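Local structure of polyketide synthase (Lyngbya majuscula 19L, 3QIT) at residues L128-E133 with G218-Y223; K121-V126 with K228-P233. The protein carries a thioesterase domain with an alpha/beta hydrolase fold that probably hydrolyses and decarboxylates the final curacin A intermediate, with loss of sulfate, to leave a terminal alkene. All coordinates share one frame; numbering follows the deposited sequence. Where two conformers were deposited one is given.

Interaction 1 of 2, residues L128-E133 with G218-Y223; sequences LPLPAE and GGRSQY
Arg220 reaches across the loop 128-133 at Pro131, its NH1 giving a hydrogen bond of 3.1 Å to Pro131 O. The bond is bent, 146° at the hydrogen, and the donor stands tilted from the carbonyl plane. With CG anti to the backbone N (chi1 -177°) and the chain extended to NE, Arg220 CB, CG and CD pass alongside Pro131 O (CG at 3.4 Å), which brings NH1 round to the same oxygen. Leu130 CD1 lies over one guanidinium face, 3.8 Å from Arg220 NH2, while Glu133 OE1 sits well out of its plane and offers only opposite charge. This loop follows strand 120-126 of the alpha/beta hydrolase sheet, and helix 220-229, which starts after Gly219 at its N-cap position, packs against the loop. The side chains of Tyr223 and Pro131 cross at about a right angle, with Tyr223 CD2 3.6 Å from Pro131 CD; Leu130 CD2 approaches the tyrosine ring edge in plane. Replacing Arg220 with an alanine would probably leave Pro131 O without this donor and Glu133 without its nearby positive charge. Tyrosine suits its buried place because its hydroxyl has polar partners: a hydrogen bond with Thr110 and a weak one with a water, which itself donates to Pro129 O at 2.6 Å.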
loop_
_atom_site.group_PDB
_atom_site.type_symbol
_atom_site.label_atom_id
_atom_site.label_comp_id
_atom_site.label_asym_id
_atom_site.label_seq_id
_atom_site.Cartn_x
_atom_site.Cartn_y
_atom_site.Cartn_z
ATOM N N LEU B 128 -21.070 7.647 -8.216
ATOM C CA LEU B 128 -20.140 6.534 -8.286
ATOM C C LEU B 128 -19.360 6.606 -9.584
ATOM O O LEU B 128 -19.951 6.663 -10.646
ATOM C CB LEU B 128 -20.918 5.208 -8.220
ATOM C CG LEU B 128 -20.039 3.959 -8.287
ATOM C CD1 LEU B 128 -19.328 3.712 -6.938
ATOM C CD2 LEU B 128 -20.887 2.753 -8.724
ATOM N N PRO B 129 -18.014 6.636 -9.494
ATOM C CA PRO B 129 -17.237 6.620 -10.750
ATOM C C PRO B 129 -17.035 5.201 -11.280
ATOM O O PRO B 129 -17.306 4.222 -10.584
ATOM C CB PRO B 129 -15.899 7.260 -10.349
ATOM C CG PRO B 129 -15.828 7.183 -8.837
ATOM C CD PRO B 129 -17.178 6.772 -8.289
ATOM N N LEU B 130 -16.591 5.089 -12.526
ATOM C CA LEU B 130 -16.138 3.811 -13.039
ATOM C C LEU B 130 -14.715 4.050 -13.523
ATOM O O LEU B 130 -14.436 5.119 -14.086
ATOM C CB LEU B 130 -17.005 3.345 -14.207
ATOM C CG LEU B 130 -18.345 2.651 -13.958
ATOM C CD1 LEU B 130 -18.904 2.121 -15.293
ATOM C CD2 LEU B 130 -18.206 1.521 -12.943
ATOM N N PRO B 131 -13.818 3.080 -13.285
ATOM C CA PRO B 131 -12.471 3.135 -13.865
ATOM C C PRO B 131 -12.526 3.151 -15.386
ATOM O O PRO B 131 -13.358 2.459 -15.993
ATOM C CB PRO B 131 -11.828 1.831 -13.383
ATOM C CG PRO B 131 -12.602 1.427 -12.186
ATOM C CD PRO B 131 -14.004 1.876 -12.452
ATOM N N ALA B 132 -11.649 3.940 -16.004
ATOM C CA ALA B 132 -11.568 3.990 -17.466
ATOM C C ALA B 132 -11.107 2.648 -18.040
ATOM O O ALA B 132 -10.361 1.904 -17.390
ATOM C CB ALA B 132 -10.631 5.108 -17.909
ATOM N N GLU B 133 -11.583 2.336 -19.242
ATOM C CA GLU B 133 -11.065 1.221 -20.015
ATOM C C GLU B 133 -9.614 1.576 -20.337
ATOM O O GLU B 133 -9.354 2.595 -20.978
ATOM C CB GLU B 133 -11.890 1.038 -21.297
ATOM C CG GLU B 133 -11.504 -0.160 -22.166
ATOM C CD GLU B 133 -11.955 -1.494 -21.587
ATOM O OE1 GLU B 133 -13.083 -1.576 -21.053
ATOM O OE2 GLU B 133 -11.179 -2.470 -21.677
ATOM N N GLY B 218 -7.114 -4.089 -10.227
ATOM C CA GLY B 218 -7.992 -4.920 -11.052
ATOM C C GLY B 218 -8.423 -4.365 -12.402
ATOM O O GLY B 218 -8.481 -5.107 -13.385
ATOM N N GLY B 219 -8.741 -3.070 -12.450
ATOM C CA GLY B 219 -9.240 -2.425 -13.676
ATOM C C GLY B 219 -10.757 -2.420 -13.805
ATOM O O GLY B 219 -11.452 -3.021 -12.985
ATOM N N ARG B 220 -11.263 -1.750 -14.842
ATOM C CA ARG B 220 -12.708 -1.611 -15.092
ATOM C C ARG B 220 -13.469 -2.933 -14.996
ATOM O O ARG B 220 -14.478 -3.024 -14.296
ATOM C CB ARG B 220 -12.956 -0.946 -16.452
ATOM C CG ARG B 220 -14.418 -0.676 -16.794
ATOM C CD ARG B 220 -14.525 -0.065 -18.184
ATOM N NE ARG B 220 -15.894 0.280 -18.563
ATOM C CZ ARG B 220 -16.431 1.493 -18.451
ATOM N NH1 ARG B 220 -15.724 2.504 -17.947
ATOM N NH2 ARG B 220 -17.687 1.696 -18.835
ATOM N N SER B 221 -12.969 -3.952 -15.692
ATOM C CA SER B 221 -13.600 -5.272 -15.737
ATOM C C SER B 221 -13.772 -5.897 -14.345
ATOM O O SER B 221 -14.868 -6.321 -13.974
ATOM C CB SER B 221 -12.784 -6.199 -16.644
ATOM O OG SER B 221 -13.464 -7.419 -16.845
ATOM N N GLN B 222 -12.687 -5.927 -13.575
ATOM C CA GLN B 222 -12.704 -6.473 -12.218
ATOM C C GLN B 222 -13.673 -5.701 -11.311
ATOM O O GLN B 222 -14.414 -6.305 -10.521
ATOM C CB GLN B 222 -11.292 -6.458 -11.621
ATOM C CG GLN B 222 -11.134 -7.254 -10.331
ATOM C CD GLN B 222 -10.756 -8.715 -10.569
ATOM O OE1 GLN B 222 -11.479 -9.462 -11.237
ATOM N NE2 GLN B 222 -9.624 -9.130 -10.006
ATOM N N TYR B 223 -13.656 -4.374 -11.437
ATOM C CA TYR B 223 -14.520 -3.519 -10.630
ATOM C C TYR B 223 -15.997 -3.800 -10.878
ATOM O O TYR B 223 -16.781 -3.847 -9.936
ATOM C CB TYR B 223 -14.222 -2.025 -10.827
ATOM C CG TYR B 223 -15.027 -1.183 -9.862
ATOM C CD1 TYR B 223 -14.904 -1.388 -8.487
ATOM C CD2 TYR B 223 -15.953 -0.241 -10.313
ATOM C CE1 TYR B 223 -15.643 -0.657 -7.570
ATOM C CE2 TYR B 223 -16.710 0.519 -9.393
ATOM C CZ TYR B 223 -16.545 0.293 -8.020
ATOM O OH TYR B 223 -17.275 0.995 -7.079
HETATM O O HOH W 1 -16.342 3.381 -8.335
#

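Interaction 2 of 2, residues K121-V126 with K228-P233; sequences KELILV and KSIQVP
Leu123 N donates to Pro233 O over 2.9 Å, with 168° at the hydrogen, and this is the one conventional hydrogen bond between 121-126 and 228-233. Glu122 CA, 3.4 Å from Pro233 O, adds a weaker CA-H...O contact, so that oxygen receives two neighbouring hydrogens of the strand. The proline ring, having no N-H to bury, can lie against the backbone: Pro233 CD is 3.6 Å from Lys121 O. Glu122 bends back alongside the proline. Its CG is anti to the backbone N, but the bend at chi2 (89°) turns the carboxylate toward the proline, and Glu122 OE1 comes 3.4 Å from Pro233 CB. On the next residue the side chain faces the incoming loop: Leu123 CB touches Val232 CG2 at 3.9 Å, and Leu123 CD2 meets Ile230 CG2 at 4.0 Å, each pair crossing at about a right angle. Ile230 and Val232 each have a second conformer, and these contacts hold for the one described. Branched aliphatic groups suit this place, because in this conformer their methyls rest beside the leucine and demand no polar partner.

The loop here is the return from helix 220-229 into strand 234-239, which lies parallel to 120-126 in the central sheet. It is thus the end of a crossover connection of the alpha/beta hydrolase fold, and the bond at Pro233 precedes the pairing of Leu123 with Thr235. On its other edge the strand 120-126 pairs with 97-102, Glu122 bonding to Leu99. Leu123 also touches Ala109 and Ala113 of helix 104-115, whose small side chains let the helix come close. The buried carboxylate of Glu122 is held through OE2, which makes a hydrogen bond with Thr235 and a salt bridge to Lys261; the nearby lysine would probably favour the ionised carboxylate of Glu122.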
loop_
_atom_site.group_PDB
_atom_site.type_symbol
_atom_site.label_atom_id
_atom_site.label_comp_id
_atom_site.label_asym_id
_atom_site.label_seq_id
_atom_site.Cartn_x
_atom_site.Cartn_y
_atom_site.Cartn_z
ATOM N N LYS B 121 -27.471 -1.903 5.977
ATOM C CA LYS B 121 -28.926 -1.940 5.731
ATOM C C LYS B 121 -29.243 -1.459 4.313
ATOM O O LYS B 121 -30.034 -2.088 3.585
ATOM C CB LYS B 121 -29.651 -1.070 6.775
ATOM C CG LYS B 121 -31.154 -0.895 6.585
ATOM C CD LYS B 121 -31.661 0.163 7.579
ATOM C CE LYS B 121 -33.150 -0.001 7.896
ATOM N NZ LYS B 121 -34.026 0.281 6.742
ATOM N N GLU B 122 -28.636 -0.338 3.927
ATOM C CA GLU B 122 -28.792 0.224 2.575
ATOM C C GLU B 122 -27.494 0.905 2.185
ATOM O O GLU B 122 -26.865 1.554 3.009
ATOM C CB GLU B 122 -29.937 1.247 2.510
ATOM C CG GLU B 122 -30.126 1.933 1.119
ATOM C CD GLU B 122 -31.074 1.174 0.179
ATOM O OE1 GLU B 122 -31.910 0.395 0.681
ATOM O OE2 GLU B 122 -31.001 1.369 -1.055
ATOM N N LEU B 123 -27.119 0.742 0.923
ATOM C CA LEU B 123 -25.918 1.336 0.361
ATOM C C LEU B 123 -26.339 2.455 -0.568
ATOM O O LEU B 123 -27.052 2.211 -1.546
ATOM C CB LEU B 123 -25.156 0.270 -0.422
ATOM C CG LEU B 123 -23.845 0.655 -1.076
ATOM C CD1 LEU B 123 -22.762 1.075 -0.025
ATOM C CD2 LEU B 123 -23.331 -0.516 -1.968
ATOM N N ILE B 124 -25.898 3.674 -0.270
ATOM C CA ILE B 124 -26.301 4.862 -1.043
ATOM C C ILE B 124 -25.038 5.398 -1.714
ATOM O O ILE B 124 -24.116 5.879 -1.030
ATOM C CB ILE B 124 -26.957 5.934 -0.140
ATOM C CG1 ILE B 124 -28.231 5.333 0.479
ATOM C CG2 ILE B 124 -27.324 7.175 -0.977
ATOM C CD1 ILE B 124 -28.631 5.920 1.771
ATOM N N LEU B 125 -24.998 5.281 -3.045
ATOM C CA LEU B 125 -23.790 5.581 -3.818
ATOM C C LEU B 125 -23.994 6.870 -4.582
ATOM O O LEU B 125 -24.737 6.901 -5.556
ATOM C CB LEU B 125 -23.465 4.406 -4.766
ATOM C CG LEU B 125 -23.299 3.092 -4.003
ATOM C CD1 LEU B 125 -23.142 1.938 -4.995
ATOM C CD2 LEU B 125 -22.095 3.166 -3.047
ATOM N N VAL B 126 -23.375 7.950 -4.101
ATOM C CA VAL B 126 -23.593 9.260 -4.713
ATOM C C VAL B 126 -22.454 9.539 -5.663
ATOM O O VAL B 126 -21.291 9.591 -5.240
ATOM C CB VAL B 126 -23.679 10.380 -3.656
ATOM C CG1 VAL B 126 -24.029 11.727 -4.309
ATOM C CG2 VAL B 126 -24.755 10.030 -2.630
ATOM N N LYS B 228 -21.305 -6.170 -9.499
ATOM C CA LYS B 228 -22.269 -7.223 -9.801
ATOM C C LYS B 228 -22.574 -8.079 -8.565
ATOM O O LYS B 228 -23.701 -8.551 -8.408
ATOM C CB LYS B 228 -21.757 -8.093 -10.960
ATOM C CG LYS B 228 -22.829 -8.919 -11.647
ATOM C CD LYS B 228 -22.260 -9.766 -12.784
ATOM C CE LYS B 228 -23.370 -10.558 -13.482
ATOM N NZ LYS B 228 -22.846 -11.594 -14.428
ATOM N N SER B 229 -21.574 -8.236 -7.694
ATOM C CA SER B 229 -21.639 -9.127 -6.524
ATOM C C SER B 229 -22.389 -8.549 -5.319
ATOM O O SER B 229 -22.774 -9.296 -4.399
ATOM C CB SER B 229 -20.223 -9.522 -6.083
ATOM O OG SER B 229 -19.604 -8.495 -5.310
ATOM N N ILE B 230 -22.587 -7.232 -5.322
ATOM C CA ILE B 230 -23.207 -6.498 -4.215
ATOM C C ILE B 230 -24.599 -7.094 -3.928
ATOM O O ILE B 230 -25.463 -7.037 -4.805
ATOM C CB ILE B 230 -23.323 -4.961 -4.548
ATOM C CG1 ILE B 230 -21.945 -4.313 -4.825
ATOM C CG2 ILE B 230 -24.057 -4.218 -3.429
ATOM C CD1 ILE B 230 -21.982 -2.920 -5.599
ATOM N N GLN B 231 -24.808 -7.635 -2.731
ATOM C CA GLN B 231 -26.098 -8.247 -2.368
ATOM C C GLN B 231 -27.006 -7.326 -1.555
ATOM O O GLN B 231 -28.221 -7.569 -1.442
ATOM C CB GLN B 231 -25.870 -9.564 -1.619
ATOM C CG GLN B 231 -25.384 -10.727 -2.496
ATOM C CD GLN B 231 -26.498 -11.384 -3.312
ATOM O OE1 GLN B 231 -27.132 -10.748 -4.158
ATOM N NE2 GLN B 231 -26.721 -12.676 -3.071
ATOM N N VAL B 232 -26.406 -6.265 -1.022
ATOM C CA VAL B 232 -27.152 -5.339 -0.183
ATOM C C VAL B 232 -28.020 -4.398 -1.013
ATOM O O VAL B 232 -27.710 -4.086 -2.165
ATOM C CB VAL B 232 -26.258 -4.516 0.790
ATOM C CG1 VAL B 232 -25.482 -5.438 1.729
ATOM C CG2 VAL B 232 -25.343 -3.569 0.031
ATOM N N PRO B 233 -29.164 -3.975 -0.426
ATOM C CA PRO B 233 -30.039 -3.026 -1.134
ATOM C C PRO B 233 -29.300 -1.733 -1.441
ATOM O O PRO B 233 -28.636 -1.165 -0.560
ATOM C CB PRO B 233 -31.166 -2.777 -0.131
ATOM C CG PRO B 233 -31.225 -4.059 0.679
ATOM C CD PRO B 233 -29.766 -4.422 0.849
#

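Overall arrangement
The two contacts lie at opposite ends of helix 220-229: interaction 1 uses its N-terminal turn and interaction 2 the loop just past its C-terminal end. Strand 120-126 and the loop after it provide the other partners, so the chain at both ends of the helix is tied to one nearly continuous run, at points about 17 Å apart between centres. Both contacts are partly buried. Interaction 2 belongs to the sheet, with a main-chain bond and aliphatic packing beside it; Pro233 and Lys121 lie at its exposed side. Interaction 1 lies beyond the strand end, where an arginine and a water donate to loop carbonyls, the water also bonding weakly with a tyrosine hydroxyl, and Glu133 lies exposed at one end. Pro129 there touches the probable nucleophile elbow.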